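Local coordinates for protein cytochrome P450 268A2 Cyp268A2 (Mycobacterium marinum, PDB 6BLD) that binds haem as a cytochrome P450 of the mostly helical P450 fold, and holds (3E,5E)-6,10-dimethylundeca-3,5,9-trien-2-one in a pocket, at residues 265-276 / 378-386. Sequence-based numbering, arbitrary orientation.
Sequences TRQTISHGLKAL and ARAQLRAIF. With HEM (protoporphyrin IX containing Fe), chain B.
In the cytochrome P450 core, Phe386 of helix 375-392 (the L helix of the fold) is a knob in a hole formed by Ile269, Gly272, Leu273 and Leu276 of the long helix 247-278, the P450 helix I. The two segments cross at -36°, their axes 10.6 Å apart. With CG anti to its own carbonyl carbon (chi1 -79°), the ring reaches over to the backbone of helix 247-278: Phe386 CZ lies 3.7 Å from Gly272 CA and 3.6 Å from Ile269 O, both approached obliquely, while Leu273 N stands at the ring edge. Leu276 CD1 packs obliquely on Phe386 CD1 at 3.9 Å. One turn nearer the haem, Leu382 CD2 rests 3.8 Å from Ile269 CG1 and also touches the methyls of Thr265 and Thr268; Ile385 CG2 meets Ile269 CG1, the two side chains crossing at about a right angle. At the haem end Ala378 CB lies 3.5 Å and Gln381 NE2 3.6 Å from the vinyl carbon CBB. Thr265 OG1 is buried here with no polar partner in the model, probably at some energetic cost. No hydrogen bond joins the segments, so the contact rests on shape fit and van der Waals packing, continued onto the porphyrin rim.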
ATOM      1  N   THR A 265      -4.897  -3.262   1.786  1.00 15.23           N
ATOM      2  CA  THR A 265      -6.092  -3.518   2.585  1.00 16.00           C
ATOM      3  C   THR A 265      -5.876  -4.683   3.542  1.00 16.24           C
ATOM      4  O   THR A 265      -6.342  -4.650   4.687  1.00 16.30           O
ATOM      5  CB  THR A 265      -7.284  -3.793   1.668  1.00 16.82           C
ATOM      6  OG1 THR A 265      -7.364  -2.766   0.674  1.00 17.54           O
ATOM      7  CG2 THR A 265      -8.584  -3.826   2.465  1.00 16.86           C
ATOM      8  N   ARG A 266      -5.167  -5.720   3.089  1.00 16.77           N
ATOM      9  CA  ARG A 266      -4.920  -6.880   3.939  1.00 17.72           C
ATOM     10  C   ARG A 266      -4.152  -6.492   5.197  1.00 17.10           C
ATOM     11  O   ARG A 266      -4.470  -6.963   6.296  1.00 17.26           O
ATOM     12  CB  ARG A 266      -4.170  -7.949   3.143  1.00 18.62           C
ATOM     13  CG  ARG A 266      -3.296  -8.885   3.957  1.00 20.17           C
ATOM     14  CD  ARG A 266      -2.509  -9.793   3.021  1.00 21.13           C
ATOM     15  NE  ARG A 266      -1.720 -10.795   3.730  1.00 22.52           N
ATOM     16  CZ  ARG A 266      -1.326 -11.946   3.193  1.00 23.64           C
ATOM     17  NH1 ARG A 266      -1.651 -12.242   1.941  1.00 23.74           N
ATOM     18  NH2 ARG A 266      -0.609 -12.803   3.907  1.00 24.70           N
ATOM     19  N   GLN A 267      -3.149  -5.619   5.065  1.00 16.44           N
ATOM     20  CA  GLN A 267      -2.392  -5.204   6.241  1.00 16.63           C
ATOM     21  C   GLN A 267      -3.211  -4.271   7.127  1.00 16.37           C
ATOM     22  O   GLN A 267      -3.123  -4.345   8.358  1.00 16.93           O
ATOM     23  CB  GLN A 267      -1.080  -4.536   5.827  1.00 17.11           C
ATOM     24  CG  GLN A 267      -0.171  -5.392   4.949  1.00 18.33           C
ATOM     25  CD  GLN A 267      -0.048  -6.830   5.425  1.00 19.86           C
ATOM     26  OE1 GLN A 267       0.028  -7.101   6.623  1.00 20.63           O
ATOM     27  NE2 GLN A 267      -0.014  -7.760   4.478  1.00 20.36           N
ATOM     28  N   THR A 268      -4.011  -3.390   6.521  1.00 15.96           N
ATOM     29  CA  THR A 268      -4.841  -2.485   7.311  1.00 16.54           C
ATOM     30  C   THR A 268      -5.859  -3.248   8.150  1.00 17.08           C
ATOM     31  O   THR A 268      -6.174  -2.834   9.272  1.00 17.51           O
ATOM     32  CB  THR A 268      -5.545  -1.480   6.396  1.00 16.83           C
ATOM     33  OG1 THR A 268      -4.575  -0.820   5.571  1.00 16.96           O
ATOM     34  CG2 THR A 268      -6.290  -0.434   7.214  1.00 17.09           C
ATOM     35  N   ILE A 269      -6.370  -4.368   7.636  1.00 17.52           N
ATOM     36  CA  ILE A 269      -7.309  -5.175   8.410  1.00 18.37           C
ATOM     37  C   ILE A 269      -6.606  -5.817   9.601  1.00 18.67           C
ATOM     38  O   ILE A 269      -7.133  -5.825  10.721  1.00 19.41           O
ATOM     39  CB  ILE A 269      -7.981  -6.227   7.507  1.00 18.53           C
ATOM     40  CG1 ILE A 269      -8.902  -5.544   6.491  1.00 18.36           C
ATOM     41  CG2 ILE A 269      -8.761  -7.231   8.342  1.00 17.75           C
ATOM     42  CD1 ILE A 269      -9.279  -6.424   5.313  1.00 17.06           C
ATOM     43  N   SER A 270      -5.402  -6.355   9.386  1.00 17.93           N
ATOM     44  CA  SER A 270      -4.650  -6.958  10.482  1.00 18.71           C
ATOM     45  C   SER A 270      -4.249  -5.912  11.516  1.00 18.55           C
ATOM     46  O   SER A 270      -4.414  -6.124  12.724  1.00 18.78           O
ATOM     47  CB  SER A 270      -3.414  -7.677   9.941  1.00 18.82           C
ATOM     48  OG  SER A 270      -3.783  -8.772   9.124  1.00 19.48           O
ATOM     49  N   HIS A 271      -3.709  -4.778  11.061  1.00 18.27           N
ATOM     50  CA  HIS A 271      -3.365  -3.704  11.988  1.00 18.84           C
ATOM     51  C   HIS A 271      -4.601  -3.172  12.703  1.00 18.93           C
ATOM     52  O   HIS A 271      -4.513  -2.750  13.862  1.00 19.17           O
ATOM     53  CB  HIS A 271      -2.655  -2.569  11.247  1.00 18.82           C
ATOM     54  CG  HIS A 271      -1.278  -2.918  10.772  1.00 19.44           C
ATOM     55  ND1 HIS A 271      -0.285  -3.352  11.623  1.00 19.99           N
ATOM     56  CD2 HIS A 271      -0.727  -2.886   9.536  1.00 19.27           C
ATOM     57  CE1 HIS A 271       0.817  -3.581  10.930  1.00 19.84           C
ATOM     58  NE2 HIS A 271       0.575  -3.305   9.661  1.00 19.31           N
ATOM     59  N   GLY A 272      -5.756  -3.192  12.035  1.00 19.29           N
ATOM     60  CA  GLY A 272      -6.962  -2.657  12.646  1.00 20.03           C
ATOM     61  C   GLY A 272      -7.473  -3.509  13.791  1.00 21.23           C
ATOM     62  O   GLY A 272      -7.886  -2.985  14.830  1.00 18.66           O
ATOM     63  N   LEU A 273      -7.459  -4.834  13.619  1.00 21.32           N
ATOM     64  CA  LEU A 273      -7.912  -5.718  14.688  1.00 21.94           C
ATOM     65  C   LEU A 273      -7.019  -5.593  15.915  1.00 22.44           C
ATOM     66  O   LEU A 273      -7.508  -5.588  17.051  1.00 22.49           O
ATOM     67  CB  LEU A 273      -7.951  -7.165  14.196  1.00 21.76           C
ATOM     68  CG  LEU A 273      -8.461  -8.192  15.209  1.00 22.70           C
ATOM     69  CD1 LEU A 273      -9.970  -8.075  15.378  1.00 22.97           C
ATOM     70  CD2 LEU A 273      -8.071  -9.604  14.796  1.00 22.89           C
ATOM     71  N   LYS A 274      -5.704  -5.488  15.704  1.00 22.31           N
ATOM     72  CA  LYS A 274      -4.786  -5.303  16.823  1.00 22.98           C
ATOM     73  C   LYS A 274      -5.003  -3.952  17.495  1.00 22.70           C
ATOM     74  O   LYS A 274      -4.915  -3.845  18.724  1.00 23.37           O
ATOM     75  CB  LYS A 274      -3.342  -5.441  16.339  1.00 22.98           C
ATOM     76  CG  LYS A 274      -2.295  -5.199  17.416  1.00 23.92           C
ATOM     77  CD  LYS A 274      -2.419  -6.209  18.546  1.00 25.95           C
ATOM     78  CE  LYS A 274      -1.217  -6.146  19.473  1.00 27.35           C
ATOM     79  NZ  LYS A 274       0.002  -5.678  18.757  1.00 27.58           N
ATOM     80  N   ALA A 275      -5.292  -2.913  16.708  1.00 22.22           N
ATOM     81  CA  ALA A 275      -5.563  -1.598  17.282  1.00 22.27           C
ATOM     82  C   ALA A 275      -6.837  -1.611  18.117  1.00 23.04           C
ATOM     83  O   ALA A 275      -6.888  -1.000  19.191  1.00 23.36           O
ATOM     84  CB  ALA A 275      -5.655  -0.549  16.175  1.00 21.58           C
ATOM     85  N   LEU A 276      -7.878  -2.296  17.637  1.00 23.27           N
ATOM     86  CA  LEU A 276      -9.097  -2.431  18.427  1.00 24.21           C
ATOM     87  C   LEU A 276      -8.848  -3.221  19.705  1.00 24.97           C
ATOM     88  O   LEU A 276      -9.482  -2.953  20.733  1.00 26.02           O
ATOM     89  CB  LEU A 276     -10.194  -3.095  17.595  1.00 24.40           C
ATOM     90  CG  LEU A 276     -10.717  -2.299  16.397  1.00 24.09           C
ATOM     91  CD1 LEU A 276     -11.818  -3.068  15.685  1.00 24.37           C
ATOM     92  CD2 LEU A 276     -11.211  -0.927  16.833  1.00 24.34           C
ATOM     93  N   ALA A 378     -11.213   0.682  -0.933  1.00 17.09           N
ATOM     94  CA  ALA A 378     -10.598   0.246   0.315  1.00 16.92           C
ATOM     95  C   ALA A 378     -11.472   0.593   1.511  1.00 17.57           C
ATOM     96  O   ALA A 378     -11.678  -0.241   2.401  1.00 17.46           O
ATOM     97  CB  ALA A 378      -9.214   0.872   0.466  1.00 16.00           C
ATOM     98  N   ARG A 379     -12.000   1.821   1.546  1.00 17.56           N
ATOM     99  CA  ARG A 379     -12.853   2.233   2.656  1.00 17.81           C
ATOM    100  C   ARG A 379     -14.100   1.364   2.747  1.00 18.29           C
ATOM    101  O   ARG A 379     -14.538   1.009   3.847  1.00 18.83           O
ATOM    102  CB  ARG A 379     -13.234   3.704   2.505  1.00 18.00           C
ATOM    103  CG  ARG A 379     -12.063   4.661   2.636  1.00 17.76           C
ATOM    104  CD  ARG A 379     -12.478   6.095   2.352  1.00 18.38           C
ATOM    105  NE  ARG A 379     -11.412   7.037   2.678  1.00 18.03           N
ATOM    106  CZ  ARG A 379     -10.897   7.913   1.822  1.00 18.22           C
ATOM    107  NH1 ARG A 379     -11.353   7.979   0.579  1.00 18.51           N
ATOM    108  NH2 ARG A 379      -9.925   8.729   2.213  1.00 17.27           N
ATOM    109  N   ALA A 380     -14.684   1.010   1.599  1.00 18.47           N
ATOM    110  CA  ALA A 380     -15.859   0.143   1.612  1.00 19.43           C
ATOM    111  C   ALA A 380     -15.522  -1.234   2.167  1.00 19.21           C
ATOM    112  O   ALA A 380     -16.339  -1.850   2.861  1.00 19.70           O
ATOM    113  CB  ALA A 380     -16.443   0.029   0.203  1.00 19.82           C
ATOM    114  N   GLN A 381     -14.317  -1.732   1.878  1.00 18.35           N
ATOM    115  CA  GLN A 381     -13.915  -3.037   2.396  1.00 18.45           C
ATOM    116  C   GLN A 381     -13.713  -2.998   3.907  1.00 18.75           C
ATOM    117  O   GLN A 381     -14.118  -3.927   4.616  1.00 19.36           O
ATOM    118  CB  GLN A 381     -12.641  -3.509   1.696  1.00 17.61           C
ATOM    119  CG  GLN A 381     -12.828  -3.841   0.229  1.00 17.74           C
ATOM    120  CD  GLN A 381     -11.596  -4.479  -0.377  1.00 17.37           C
ATOM    121  OE1 GLN A 381     -11.058  -5.448   0.158  1.00 17.26           O
ATOM    122  NE2 GLN A 381     -11.140  -3.934  -1.498  1.00 16.92           N
ATOM    123  N   LEU A 382     -13.094  -1.926   4.414  1.00 18.36           N
ATOM    124  CA  LEU A 382     -12.828  -1.825   5.847  1.00 18.81           C
ATOM    125  C   LEU A 382     -14.112  -1.623   6.638  1.00 19.41           C
ATOM    126  O   LEU A 382     -14.257  -2.162   7.739  1.00 19.55           O
ATOM    127  CB  LEU A 382     -11.841  -0.694   6.129  1.00 18.71           C
ATOM    128  CG  LEU A 382     -10.555  -0.727   5.302  1.00 18.25           C
ATOM    129  CD1 LEU A 382      -9.819   0.603   5.375  1.00 16.01           C
ATOM    130  CD2 LEU A 382      -9.669  -1.883   5.746  1.00 16.28           C
ATOM    131  N   ARG A 383     -15.045  -0.837   6.108  1.00 19.81           N
ATOM    132  CA  ARG A 383     -16.341  -0.688   6.763  1.00 20.96           C
ATOM    133  C   ARG A 383     -17.077  -2.020   6.840  1.00 21.37           C
ATOM    134  O   ARG A 383     -17.713  -2.334   7.855  1.00 22.44           O
ATOM    135  CB  ARG A 383     -17.189   0.350   6.017  1.00 21.68           C
ATOM    136  CG  ARG A 383     -16.678   1.783   6.121  1.00 21.95           C
ATOM    137  CD  ARG A 383     -17.731   2.777   5.636  1.00 23.97           C
ATOM    138  NE  ARG A 383     -18.294   2.389   4.345  1.00 25.59           N
ATOM    139  CZ  ARG A 383     -17.875   2.860   3.175  1.00 26.33           C
ATOM    140  NH1 ARG A 383     -16.884   3.739   3.126  1.00 25.97           N
ATOM    141  NH2 ARG A 383     -18.446   2.447   2.051  1.00 27.18           N
ATOM    142  N   ALA A 384     -16.999  -2.822   5.777  1.00 21.18           N
ATOM    143  CA  ALA A 384     -17.754  -4.067   5.724  1.00 21.99           C
ATOM    144  C   ALA A 384     -17.140  -5.146   6.608  1.00 21.90           C
ATOM    145  O   ALA A 384     -17.865  -5.845   7.324  1.00 22.65           O
ATOM    146  CB  ALA A 384     -17.853  -4.557   4.280  1.00 22.24           C
ATOM    147  N   ILE A 385     -15.814  -5.299   6.575  1.00 21.01           N
ATOM    148  CA  ILE A 385     -15.185  -6.397   7.305  1.00 21.48           C
ATOM    149  C   ILE A 385     -15.205  -6.132   8.808  1.00 21.77           C
ATOM    150  O   ILE A 385     -15.377  -7.058   9.610  1.00 22.03           O
ATOM    151  CB  ILE A 385     -13.757  -6.648   6.783  1.00 21.30           C
ATOM    152  CG1 ILE A 385     -13.216  -7.976   7.319  1.00 22.07           C
ATOM    153  CG2 ILE A 385     -12.822  -5.496   7.135  1.00 20.60           C
ATOM    154  CD1 ILE A 385     -13.966  -9.188   6.812  1.00 23.18           C
ATOM    155  N   PHE A 386     -15.044  -4.872   9.217  1.00 21.83           N
ATOM    156  CA  PHE A 386     -15.053  -4.569  10.642  1.00 23.31           C
ATOM    157  C   PHE A 386     -16.468  -4.517  11.199  1.00 25.77           C
ATOM    158  O   PHE A 386     -16.668  -4.762  12.393  1.00 26.39           O
ATOM    159  CB  PHE A 386     -14.317  -3.256  10.908  1.00 22.55           C
ATOM    160  CG  PHE A 386     -12.821  -3.400  10.918  1.00 22.16           C
ATOM    161  CD1 PHE A 386     -12.182  -4.046  11.963  1.00 22.64           C
ATOM    162  CD2 PHE A 386     -12.057  -2.905   9.874  1.00 21.49           C
ATOM    163  CE1 PHE A 386     -10.807  -4.189  11.972  1.00 22.12           C
ATOM    164  CE2 PHE A 386     -10.682  -3.045   9.878  1.00 21.13           C
ATOM    165  CZ  PHE A 386     -10.056  -3.688  10.927  1.00 21.34           C
TER
HETATM  166  CHA HEM B 501      -1.804   4.371  -5.351  1.00 15.32           C
HETATM  167  CHB HEM B 501      -4.900   0.748  -6.278  1.00 17.85           C
HETATM  168  CHC HEM B 501      -5.883   0.375  -1.536  1.00 18.15           C
HETATM  169  CHD HEM B 501      -2.160   3.370  -0.623  1.00 16.18           C
HETATM  170  C1A HEM B 501      -2.560   3.433  -6.021  1.00 15.96           C
HETATM  171  C2A HEM B 501      -2.590   3.216  -7.455  1.00 15.91           C
HETATM  172  C3A HEM B 501      -3.443   2.222  -7.709  1.00 16.82           C
HETATM  173  C4A HEM B 501      -3.986   1.763  -6.447  1.00 17.04           C
HETATM  174  CMA HEM B 501      -3.790   1.658  -9.104  1.00 16.78           C
HETATM  175  CAA HEM B 501      -1.783   4.011  -8.503  1.00 15.36           C
HETATM  176  CBA HEM B 501      -2.530   5.305  -8.812  1.00 14.90           C
HETATM  177  CGA HEM B 501      -1.686   6.194  -9.688  1.00 14.65           C
HETATM  178  O1A HEM B 501      -2.252   7.123 -10.321  1.00 14.60           O
HETATM  179  O2A HEM B 501      -0.450   5.971  -9.761  1.00 14.41           O
HETATM  180  C1B HEM B 501      -5.485   0.374  -5.088  1.00 18.06           C
HETATM  181  C2B HEM B 501      -6.596  -0.539  -4.945  1.00 18.76           C
HETATM  182  C3B HEM B 501      -6.887  -0.653  -3.651  1.00 19.08           C
HETATM  183  C4B HEM B 501      -5.958   0.187  -2.904  1.00 18.16           C
HETATM  184  CMB HEM B 501      -7.336  -1.259  -6.094  1.00 18.98           C
HETATM  185  CAB HEM B 501      -8.030  -1.558  -3.134  1.00 20.16           C
HETATM  186  CBB HEM B 501      -8.406  -1.595  -1.855  1.00 20.97           C
HETATM  187  C1C HEM B 501      -4.961   1.161  -0.869  1.00 17.57           C
HETATM  188  C2C HEM B 501      -4.889   1.375   0.565  1.00 17.80           C
HETATM  189  C3C HEM B 501      -3.851   2.198   0.807  1.00 17.49           C
HETATM  190  C4C HEM B 501      -3.248   2.540  -0.461  1.00 16.79           C
HETATM  191  CMC HEM B 501      -5.857   0.719   1.578  1.00 17.95           C
HETATM  192  CAC HEM B 501      -3.316   2.771   2.141  1.00 17.88           C
HETATM  193  CBC HEM B 501      -3.970   2.683   3.302  1.00 19.27           C
HETATM  194  C1D HEM B 501      -1.742   3.923  -1.812  1.00 15.61           C
HETATM  195  C2D HEM B 501      -0.695   4.908  -1.980  1.00 14.45           C
HETATM  196  C3D HEM B 501      -0.591   5.186  -3.284  1.00 14.23           C
HETATM  197  C4D HEM B 501      -1.575   4.387  -3.992  1.00 15.10           C
HETATM  198  CMD HEM B 501       0.147   5.517  -0.837  1.00 13.82           C
HETATM  199  CAD HEM B 501       0.393   6.189  -3.929  1.00 13.19           C
HETATM  200  CBD HEM B 501      -0.141   7.606  -3.738  1.00 13.27           C
HETATM  201  CGD HEM B 501       0.818   8.622  -4.304  1.00 14.07           C
HETATM  202  O1D HEM B 501       0.540   9.843  -4.173  1.00 15.33           O
HETATM  203  O2D HEM B 501       1.859   8.218  -4.882  1.00 12.84           O
HETATM  204  NA  HEM B 501      -3.426   2.526  -5.438  1.00 17.15           N
HETATM  205  NB  HEM B 501      -5.121   0.798  -3.823  1.00 18.41           N
HETATM  206  NC  HEM B 501      -3.946   1.889  -1.460  1.00 17.67           N
HETATM  207  ND  HEM B 501      -2.256   3.630  -3.059  1.00 16.35           N
HETATM  208 FE   HEM B 501      -3.844   2.390  -3.437  1.00 17.15          FE